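Local coordinates for aminotransferase class-III (Sphaerobacter thermophilus DSM 20745, PDB 6K8H), which is an omega-transaminase of the class-III aminotransferase family, with the fold shared by many pyridoxal-phosphate-dependent enzymes, at residues B[379-382]-B[387-390]. Numbering follows the deposited sequence.
Sequences HQRP and RNSV
Arg381 turns one edge of its guanidinium to the backbone carbonyl oxygen of Asn388, so that NE and NH2 both donate to it. Arg381 NE donates to Asn388 O at 2.9 Å, in the carbonyl plane and on a lone pair; Arg381 NH2 reaches the same Asn388 O at 3.2 Å by a more bent bond. The chain bends at chi3 (-66°), which turns the guanidinium back over the ring of buried His379, with Arg381 NH2 3.1 Å above the ring plane. Arginine suits this place because NE and NH2 share one oxygen while NH1 makes a salt bridge with Glu395 of helix 393-408. Imidazole suits its own: ND1 accepts the N-H of Arg381 in the ring plane, while His379 NE2 meets a water, 2.8 Å away, that donates to Ser389 O. The tight part is thus the Arg381 guanidinium lying over one face of the His379 ring, with the Asn388 carbonyl, and CB of Arg381 lies 3.8 Å from CB of Asn388. Toward solvent the contact thins to exposed Pro382, whose CD lies beside the Asn388 amide nitrogen. Asparagine suits this position because its short side chain carries a donor: Asn388 ND2 bonds almost straight (176°) to Pro382 O at 2.9 Å. The exchange of side-chain-to-backbone bonds closes a surface loop between strand 373-377 and helix 393-408, an irregular connection containing a short 3-10 segment and pinned by side chains rather than by strand pairing.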
loop_
_atom_site.group_PDB
_atom_site.type_symbol
_atom_site.label_atom_id
_atom_site.label_comp_id
_atom_site.label_asym_id
_atom_site.label_seq_id
_atom_site.Cartn_x
_atom_site.Cartn_y
_atom_site.Cartn_z
ATOM N N HIS B 379 -0.461 17.245 -31.410
ATOM C CA HIS B 379 0.291 16.810 -32.574
ATOM C C HIS B 379 -0.560 15.776 -33.298
ATOM O O HIS B 379 -1.599 15.341 -32.797
ATOM C CB HIS B 379 1.651 16.236 -32.181
ATOM C CG HIS B 379 1.542 14.997 -31.353
ATOM N ND1 HIS B 379 1.203 13.772 -31.893
ATOM C CD2 HIS B 379 1.703 14.793 -30.024
ATOM C CE1 HIS B 379 1.168 12.865 -30.930
ATOM N NE2 HIS B 379 1.463 13.459 -29.786
ATOM N N GLN B 380 -0.120 15.393 -34.495
ATOM C CA GLN B 380 -0.843 14.415 -35.289
ATOM C C GLN B 380 0.019 13.194 -35.604
ATOM O O GLN B 380 -0.132 12.572 -36.660
ATOM C CB GLN B 380 -1.393 15.065 -36.559
ATOM C CG GLN B 380 -2.652 15.888 -36.258
ATOM C CD GLN B 380 -3.207 16.638 -37.450
ATOM O OE1 GLN B 380 -2.475 17.041 -38.353
ATOM N NE2 GLN B 380 -4.520 16.845 -37.448
ATOM N N ARG B 381 0.927 12.830 -34.680
ATOM C CA ARG B 381 1.701 11.611 -34.864
ATOM C C ARG B 381 0.861 10.385 -34.528
ATOM O O ARG B 381 0.082 10.410 -33.569
ATOM C CB ARG B 381 2.951 11.627 -33.990
ATOM C CG ARG B 381 3.889 12.769 -34.324
ATOM C CD ARG B 381 5.205 12.682 -33.551
ATOM N NE ARG B 381 5.014 12.864 -32.120
ATOM C CZ ARG B 381 4.934 14.046 -31.525
ATOM N NH1 ARG B 381 5.021 15.165 -32.243
ATOM N NH2 ARG B 381 4.782 14.112 -30.208
ATOM N N PRO B 382 1.002 9.304 -35.299
ATOM C CA PRO B 382 0.281 8.059 -34.984
ATOM C C PRO B 382 0.829 7.437 -33.706
ATOM O O PRO B 382 1.980 6.995 -33.661
ATOM C CB PRO B 382 0.548 7.171 -36.203
ATOM C CG PRO B 382 1.825 7.702 -36.800
ATOM C CD PRO B 382 1.937 9.152 -36.428
ATOM N N ARG B 387 6.787 5.360 -29.557
ATOM C CA ARG B 387 7.801 6.383 -29.354
ATOM C C ARG B 387 7.326 7.751 -29.805
ATOM O O ARG B 387 7.938 8.755 -29.429
ATOM C CB ARG B 387 9.101 5.987 -30.045
ATOM C CG ARG B 387 9.788 4.803 -29.355
ATOM C CD ARG B 387 11.283 4.876 -29.518
ATOM N NE ARG B 387 11.971 3.677 -29.057
ATOM C CZ ARG B 387 12.457 3.517 -27.826
ATOM N NH1 ARG B 387 12.316 4.483 -26.928
ATOM N NH2 ARG B 387 13.089 2.398 -27.495
ATOM N N ASN B 388 6.245 7.808 -30.592
ATOM C CA ASN B 388 5.651 9.073 -30.972
ATOM C C ASN B 388 4.953 9.767 -29.813
ATOM O O ASN B 388 4.649 10.962 -29.934
ATOM C CB ASN B 388 4.660 8.857 -32.115
ATOM C CG ASN B 388 5.356 8.533 -33.410
ATOM O OD1 ASN B 388 6.520 8.890 -33.594
ATOM N ND2 ASN B 388 4.655 7.847 -34.318
ATOM N N SER B 389 4.688 9.065 -28.699
ATOM C CA SER B 389 4.008 9.739 -27.598
ATOM C C SER B 389 4.929 10.705 -26.853
ATOM O O SER B 389 4.433 11.532 -26.086
ATOM C CB SER B 389 3.391 8.729 -26.618
ATOM O OG SER B 389 4.351 7.856 -26.054
ATOM N N VAL B 390 6.245 10.609 -27.044
ATOM C CA VAL B 390 7.176 11.508 -26.375
ATOM C C VAL B 390 7.091 12.899 -26.988
ATOM O O VAL B 390 7.114 13.063 -28.215
ATOM C CB VAL B 390 8.612 10.966 -26.452
ATOM C CG1 VAL B 390 9.545 11.872 -25.680
ATOM C CG2 VAL B 390 8.681 9.538 -25.906
HETATM O O HOH W 1 2.408 12.590 -27.294
#